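PDB 2P9B: possible prolidase, which probably hydrolyses carbon-nitrogen bonds other than peptide bonds as a member of the amidohydrolase family, although its true substrate remains uncertain. Local coordinates for residues V129-T134 with G156-A161; T123-G128 with A421-A426. All coordinates share one frame; numbering follows the deposited sequence.

In the fold
Two neighbouring contacts, their centres about 11 Å apart, illustrate how one beta-alpha-beta chain path can be tied both to its own partner strand and to a distant part of the sequence. The segments follow in the order 123-128, 129-134, 156-161 and 421-426, so contact 1 falls wholly within the span that contact 2 brackets. Helix 113-126 leads through a two-residue turn into strand 129-134. Contact 1 pairs that strand with strand 158-160; contact 2 lays the end of the helix on strand 422-425. This late strand joins the same branched sheet, through strands 403-406 and 68-78.

Contact 1 (V129-T134 with G156-A161); sequences VTTIRT and GPRILA
Ile132 is bonded to the neighbouring strand through both its N and its O: Ile132 N donates to Arg158 O at 2.9 Å, and Ile132 O takes Leu160 N in its carbonyl plane. The pattern continues on either side, from Arg158 N to Thr130 O and from Thr134 N to Leu160 O, the latter 2.8 Å long. Side chains add to the backbone. Arg158 NH1 reaches Thr131 OG1 at 2.9 Å, the hydroxyl lying at the edge of the guanidinium and only 3° out of its plane, though the N-H points to it rather obliquely (139°). Thr131 turns OG1 to that side by setting it beside its backbone N, chi1 -60°. Replacing Arg158 with a leucine would probably cost Thr131 OG1 this donor and Asp402, which makes a salt bridge to the same NH1, its charged mate. On this same face Arg133 CB packs on Leu160 CB at 4.0 Å, and its guanidinium leads away to Ala76 O, Thr263 OG1 and a salt bridge with Glu265. On the other face Ile132 and Ile159 lie side by side, CG1 to CG1 at 3.8 Å, while Ile132 CD1 meets the Pro157 ring at CG, 4.2 Å away. Around this lie helix 141-150, touching Ile159, and helix 113-126, touching Pro157. Two parallel strands joined through helix 141-150 make a beta-alpha-beta unit, the building block of the TIM barrel to which the amidohydrolase family belongs.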
ATOM      1  N   VAL A 129       2.249  -4.301  -8.728  1.00  9.09           N
ATOM      2  CA  VAL A 129       1.340  -3.543  -7.864  1.00  9.59           C
ATOM      3  C   VAL A 129       0.332  -2.775  -8.725  1.00  9.92           C
ATOM      4  O   VAL A 129       0.693  -1.822  -9.412  1.00 10.78           O
ATOM      5  CB  VAL A 129       2.129  -2.548  -7.004  1.00  9.25           C
ATOM      6  CG1 VAL A 129       1.204  -1.859  -6.020  1.00  9.72           C
ATOM      7  CG2 VAL A 129       3.240  -3.278  -6.274  1.00 10.73           C
ATOM      8  N   THR A 130      -0.934  -3.182  -8.669  1.00 10.05           N
ATOM      9  CA  THR A 130      -1.969  -2.568  -9.488  1.00  8.38           C
ATOM     10  C   THR A 130      -2.777  -1.447  -8.840  1.00  8.55           C
ATOM     11  O   THR A 130      -3.540  -0.763  -9.519  1.00  9.55           O
ATOM     12  CB  THR A 130      -2.917  -3.649 -10.031  1.00  8.94           C
ATOM     13  OG1 THR A 130      -3.333  -4.501  -8.959  1.00 11.03           O
ATOM     14  CG2 THR A 130      -2.207  -4.491 -11.078  1.00 11.43           C
ATOM     15  N   THR A 131      -2.614  -1.262  -7.535  1.00  7.23           N
ATOM     16  CA  THR A 131      -3.290  -0.190  -6.827  1.00  8.79           C
ATOM     17  C   THR A 131      -2.310   0.324  -5.786  1.00  8.25           C
ATOM     18  O   THR A 131      -1.639  -0.466  -5.123  1.00  9.12           O
ATOM     19  CB  THR A 131      -4.568  -0.668  -6.093  1.00  9.34           C
ATOM     20  OG1 THR A 131      -5.492  -1.222  -7.036  1.00 11.07           O
ATOM     21  CG2 THR A 131      -5.243   0.504  -5.378  1.00 10.51           C
ATOM     22  N   ILE A 132      -2.215   1.642  -5.663  1.00  9.04           N
ATOM     23  CA  ILE A 132      -1.326   2.245  -4.686  1.00  8.91           C
ATOM     24  C   ILE A 132      -2.000   3.448  -4.063  1.00  9.93           C
ATOM     25  O   ILE A 132      -2.936   4.014  -4.636  1.00 10.21           O
ATOM     26  CB  ILE A 132       0.017   2.753  -5.318  1.00  8.99           C
ATOM     27  CG1 ILE A 132      -0.250   3.880  -6.325  1.00 10.63           C
ATOM     28  CG2 ILE A 132       0.752   1.605  -5.973  1.00 11.52           C
ATOM     29  CD1 ILE A 132       1.026   4.516  -6.885  1.00 10.58           C
ATOM     30  N   ARG A 133      -1.544   3.812  -2.871  1.00  9.00           N
ATOM     31  CA  ARG A 133      -2.028   5.009  -2.206  1.00  8.79           C
ATOM     32  C   ARG A 133      -0.769   5.787  -1.884  1.00  9.11           C
ATOM     33  O   ARG A 133       0.155   5.237  -1.294  1.00  9.43           O
ATOM     34  CB  ARG A 133      -2.754   4.717  -0.891  1.00  8.49           C
ATOM     35  CG  ARG A 133      -3.034   6.013  -0.108  1.00  8.98           C
ATOM     36  CD  ARG A 133      -3.808   5.784   1.180  1.00 10.30           C
ATOM     37  NE  ARG A 133      -3.096   4.889   2.091  1.00 10.86           N
ATOM     38  CZ  ARG A 133      -3.398   4.737   3.376  1.00 10.48           C
ATOM     39  NH1 ARG A 133      -4.394   5.427   3.913  1.00 12.14           N
ATOM     40  NH2 ARG A 133      -2.710   3.880   4.124  1.00 11.34           N
ATOM     41  N   THR A 134      -0.702   7.045  -2.304  1.00 10.23           N
ATOM     42  CA  THR A 134       0.464   7.842  -1.950  1.00 10.41           C
ATOM     43  C   THR A 134       0.098   8.518  -0.631  1.00 10.34           C
ATOM     44  O   THR A 134      -1.076   8.792  -0.372  1.00 11.39           O
ATOM     45  CB  THR A 134       0.794   8.925  -3.013  1.00 10.15           C
ATOM     46  OG1 THR A 134      -0.303   9.840  -3.152  1.00 12.33           O
ATOM     47  CG2 THR A 134       1.102   8.271  -4.348  1.00 11.14           C
ATOM     48  N   GLY A 156      -0.990   2.825 -16.161  1.00 15.52           N
ATOM     49  CA  GLY A 156      -0.484   2.933 -14.812  1.00 12.31           C
ATOM     50  C   GLY A 156      -1.393   2.273 -13.803  1.00 11.72           C
ATOM     51  O   GLY A 156      -2.476   1.800 -14.149  1.00 13.21           O
ATOM     52  N   PRO A 157      -0.975   2.228 -12.534  1.00 11.89           N
ATOM     53  CA  PRO A 157      -1.775   1.615 -11.475  1.00 11.41           C
ATOM     54  C   PRO A 157      -2.926   2.516 -11.050  1.00 11.64           C
ATOM     55  O   PRO A 157      -2.958   3.705 -11.379  1.00 11.56           O
ATOM     56  CB  PRO A 157      -0.762   1.434 -10.354  1.00 11.69           C
ATOM     57  CG  PRO A 157       0.093   2.677 -10.502  1.00 12.62           C
ATOM     58  CD  PRO A 157       0.309   2.730 -12.005  1.00 12.46           C
ATOM     59  N   ARG A 158      -3.875   1.934 -10.328  1.00 10.36           N
ATOM     60  CA  ARG A 158      -5.005   2.684  -9.797  1.00 10.17           C
ATOM     61  C   ARG A 158      -4.370   3.462  -8.648  1.00 11.63           C
ATOM     62  O   ARG A 158      -3.700   2.870  -7.801  1.00 12.52           O
ATOM     63  CB  ARG A 158      -6.066   1.712  -9.275  1.00 10.62           C
ATOM     64  CG  ARG A 158      -7.241   2.372  -8.584  1.00 11.04           C
ATOM     65  CD  ARG A 158      -8.273   1.337  -8.149  1.00 14.26           C
ATOM     66  NE  ARG A 158      -8.867   0.628  -9.285  1.00 13.83           N
ATOM     67  CZ  ARG A 158      -8.447  -0.547  -9.747  1.00 14.43           C
ATOM     68  NH1 ARG A 158      -7.423  -1.168  -9.173  1.00 12.94           N
ATOM     69  NH2 ARG A 158      -9.060  -1.107 -10.781  1.00 15.14           N
ATOM     70  N   ILE A 159      -4.571   4.777  -8.619  1.00 10.56           N
ATOM     71  CA  ILE A 159      -3.949   5.607  -7.595  1.00 10.66           C
ATOM     72  C   ILE A 159      -4.858   6.401  -6.666  1.00  9.94           C
ATOM     73  O   ILE A 159      -5.802   7.059  -7.110  1.00 12.48           O
ATOM     74  CB  ILE A 159      -2.981   6.650  -8.245  1.00 10.10           C
ATOM     75  CG1 ILE A 159      -1.890   5.940  -9.047  1.00 10.15           C
ATOM     76  CG2 ILE A 159      -2.357   7.538  -7.166  1.00 13.22           C
ATOM     77  CD1 ILE A 159      -0.981   6.907  -9.814  1.00 12.58           C
ATOM     78  N   LEU A 160      -4.582   6.307  -5.367  1.00 10.67           N
ATOM     79  CA  LEU A 160      -5.286   7.120  -4.383  1.00 10.08           C
ATOM     80  C   LEU A 160      -4.207   8.146  -4.056  1.00 11.68           C
ATOM     81  O   LEU A 160      -3.204   7.816  -3.424  1.00 11.69           O
ATOM     82  CB  LEU A 160      -5.655   6.329  -3.132  1.00 11.34           C
ATOM     83  CG  LEU A 160      -6.989   5.585  -3.179  1.00 12.14           C
ATOM     84  CD1 LEU A 160      -6.887   4.374  -4.093  1.00 15.74           C
ATOM     85  CD2 LEU A 160      -7.361   5.167  -1.767  1.00 13.96           C
ATOM     86  N   ALA A 161      -4.405   9.377  -4.517  1.00 10.65           N
ATOM     87  CA  ALA A 161      -3.439  10.454  -4.308  1.00 10.85           C
ATOM     88  C   ALA A 161      -3.787  11.303  -3.094  1.00 10.15           C
ATOM     89  O   ALA A 161      -4.914  11.759  -2.950  1.00 11.67           O
ATOM     90  CB  ALA A 161      -3.372  11.337  -5.558  1.00 10.19           C
TER

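Contact 2 (T123-G128 with A421-A426); sequences TLLESG and ALVIAA
Leu124 O is gripped by several donors: Ser127 OG at 2.6 Å, tilted 20° from the carbonyl plane, Val129 N in a probable hydrogen bond of 3.1 Å, and, weakly, Ser127 N. With the bond from Gly128 N to Leu125 O, 2.8 Å long, the one from Val129 N makes up the pair of a Schellman motif that ends helix 113-126. Gly128 has a positive phi of 102°; a side chain at these backbone angles would be jammed against the carbonyl oxygen of Ser127. Here the end of a helix packs against strand 422-425, which pairs with strand 403-406, and no hydrogen bond crosses between the two segments. Both methyls of Val423 make van der Waals contact with Leu125 O, CG1 at 3.4 Å, and Val423 CG2 also sits 3.7 Å from Gly128 CA, so Val423 packs on both the last-turn carbonyl and the glycine that follows it. Thr130, in the strand that follows the helix, touches both Leu125 and Val423 and helps enclose them. Apolar contact continues along the strand: a chi1 of -180° swings CG of Leu125 away from the backbone N and carries CD1 to the strand, where it touches both Ala425 CB (3.8 Å) and Val423 CG1 (3.9 Å).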
ATOM      1  N   THR A 123       7.152   1.865 -12.258  1.00 10.90           N
ATOM      2  CA  THR A 123       8.007   0.867 -11.616  1.00 11.28           C
ATOM      3  C   THR A 123       7.153   0.006 -10.683  1.00 11.08           C
ATOM      4  O   THR A 123       7.261  -1.218 -10.683  1.00 12.22           O
ATOM      5  CB  THR A 123       9.130   1.542 -10.811  1.00 10.33           C
ATOM      6  OG1 THR A 123      10.021   2.204 -11.716  1.00 13.74           O
ATOM      7  CG2 THR A 123       9.909   0.517 -10.000  1.00 10.57           C
ATOM      8  N   LEU A 124       6.305   0.651  -9.890  1.00 11.04           N
ATOM      9  CA  LEU A 124       5.420  -0.070  -8.979  1.00  9.86           C
ATOM     10  C   LEU A 124       4.552  -1.030  -9.784  1.00 10.35           C
ATOM     11  O   LEU A 124       4.446  -2.210  -9.447  1.00 11.06           O
ATOM     12  CB  LEU A 124       4.536   0.909  -8.196  1.00 10.42           C
ATOM     13  CG  LEU A 124       5.182   1.522  -6.956  1.00 10.34           C
ATOM     14  CD1 LEU A 124       4.568   2.884  -6.650  1.00 10.54           C
ATOM     15  CD2 LEU A 124       5.014   0.564  -5.784  1.00 11.76           C
ATOM     16  N   LEU A 125       3.943  -0.534 -10.857  1.00 10.57           N
ATOM     17  CA  LEU A 125       3.100  -1.393 -11.687  1.00 10.49           C
ATOM     18  C   LEU A 125       3.886  -2.572 -12.259  1.00 10.88           C
ATOM     19  O   LEU A 125       3.434  -3.712 -12.185  1.00 11.35           O
ATOM     20  CB  LEU A 125       2.462  -0.589 -12.826  1.00 10.97           C
ATOM     21  CG  LEU A 125       1.544  -1.388 -13.761  1.00 11.24           C
ATOM     22  CD1 LEU A 125       0.404  -2.002 -12.955  1.00 14.97           C
ATOM     23  CD2 LEU A 125       0.987  -0.477 -14.852  1.00 12.89           C
ATOM     24  N   GLU A 126       5.070  -2.304 -12.812  1.00 10.96           N
ATOM     25  CA  GLU A 126       5.889  -3.371 -13.390  1.00 11.53           C
ATOM     26  C   GLU A 126       6.282  -4.422 -12.356  1.00 13.27           C
ATOM     27  O   GLU A 126       6.563  -5.568 -12.713  1.00 14.31           O
ATOM     28  CB  GLU A 126       7.153  -2.790 -14.040  1.00 13.07           C
ATOM     29  CG  GLU A 126       6.856  -1.872 -15.222  1.00 16.15           C
ATOM     30  CD  GLU A 126       8.092  -1.181 -15.766  1.00 19.34           C
ATOM     31  OE1 GLU A 126       9.034  -0.937 -14.987  1.00 21.51           O
ATOM     32  OE2 GLU A 126       8.106  -0.864 -16.971  1.00 21.75           O
ATOM     33  N   SER A 127       6.304  -4.032 -11.082  1.00 12.29           N
ATOM     34  CA  SER A 127       6.660  -4.958 -10.016  1.00 11.52           C
ATOM     35  C   SER A 127       5.439  -5.789  -9.618  1.00 11.59           C
ATOM     36  O   SER A 127       5.535  -6.671  -8.765  1.00 12.73           O
ATOM     37  CB  SER A 127       7.204  -4.201  -8.794  1.00 11.38           C
ATOM     38  OG  SER A 127       6.170  -3.582  -8.041  1.00 14.56           O
ATOM     39  N   GLY A 128       4.300  -5.495 -10.239  1.00 10.34           N
ATOM     40  CA  GLY A 128       3.081  -6.238  -9.953  1.00 10.31           C
ATOM     41  C   GLY A 128       2.052  -5.579  -9.044  1.00 10.40           C
ATOM     42  O   GLY A 128       1.079  -6.225  -8.645  1.00 11.20           O
ATOM     43  N   ALA A 421       5.841 -12.586 -14.076  1.00 12.86           N
ATOM     44  CA  ALA A 421       5.894 -13.082 -15.444  1.00 12.71           C
ATOM     45  C   ALA A 421       5.156 -12.075 -16.322  1.00 13.57           C
ATOM     46  O   ALA A 421       5.559 -11.790 -17.453  1.00 14.42           O
ATOM     47  CB  ALA A 421       5.222 -14.447 -15.533  1.00 14.36           C
ATOM     48  N   LEU A 422       4.067 -11.533 -15.785  1.00 12.70           N
ATOM     49  CA  LEU A 422       3.264 -10.551 -16.506  1.00 12.18           C
ATOM     50  C   LEU A 422       2.330  -9.845 -15.538  1.00 12.64           C
ATOM     51  O   LEU A 422       1.822 -10.456 -14.601  1.00 13.74           O
ATOM     52  CB  LEU A 422       2.430 -11.241 -17.596  1.00 12.53           C
ATOM     53  CG  LEU A 422       1.434 -10.401 -18.405  1.00 13.15           C
ATOM     54  CD1 LEU A 422       2.176  -9.368 -19.242  1.00 13.53           C
ATOM     55  CD2 LEU A 422       0.614 -11.312 -19.317  1.00 13.38           C
ATOM     56  N   VAL A 423       2.115  -8.556 -15.770  1.00 11.58           N
ATOM     57  CA  VAL A 423       1.217  -7.767 -14.934  1.00 10.52           C
ATOM     58  C   VAL A 423       0.125  -7.207 -15.839  1.00 11.54           C
ATOM     59  O   VAL A 423       0.408  -6.730 -16.932  1.00 13.29           O
ATOM     60  CB  VAL A 423       1.945  -6.587 -14.274  1.00 11.09           C
ATOM     61  CG1 VAL A 423       0.998  -5.861 -13.312  1.00 10.96           C
ATOM     62  CG2 VAL A 423       3.167  -7.088 -13.538  1.00 10.34           C
ATOM     63  N   ILE A 424      -1.116  -7.280 -15.385  1.00 10.36           N
ATOM     64  CA  ILE A 424      -2.235  -6.764 -16.160  1.00 11.08           C
ATOM     65  C   ILE A 424      -2.954  -5.778 -15.254  1.00 11.82           C
ATOM     66  O   ILE A 424      -3.323  -6.119 -14.130  1.00 11.35           O
ATOM     67  CB  ILE A 424      -3.189  -7.908 -16.580  1.00 11.73           C
ATOM     68  CG1 ILE A 424      -2.404  -8.937 -17.394  1.00 15.08           C
ATOM     69  CG2 ILE A 424      -4.365  -7.350 -17.381  1.00 12.11           C
ATOM     70  CD1 ILE A 424      -3.201 -10.139 -17.837  1.00 17.57           C
ATOM     71  N   ALA A 425      -3.126  -4.550 -15.737  1.00 10.89           N
ATOM     72  CA  ALA A 425      -3.789  -3.511 -14.956  1.00 11.26           C
ATOM     73  C   ALA A 425      -5.113  -3.141 -15.606  1.00 11.34           C
ATOM     74  O   ALA A 425      -5.142  -2.648 -16.730  1.00 12.89           O
ATOM     75  CB  ALA A 425      -2.891  -2.278 -14.861  1.00 12.13           C
ATOM     76  N   ALA A 426      -6.206  -3.375 -14.890  1.00 11.69           N
ATOM     77  CA  ALA A 426      -7.532  -3.072 -15.417  1.00 12.62           C
ATOM     78  C   ALA A 426      -7.691  -3.589 -16.848  1.00 12.62           C
ATOM     79  O   ALA A 426      -8.213  -2.891 -17.720  1.00 14.18           O
ATOM     80  CB  ALA A 426      -7.784  -1.573 -15.367  1.00 14.22           C
TER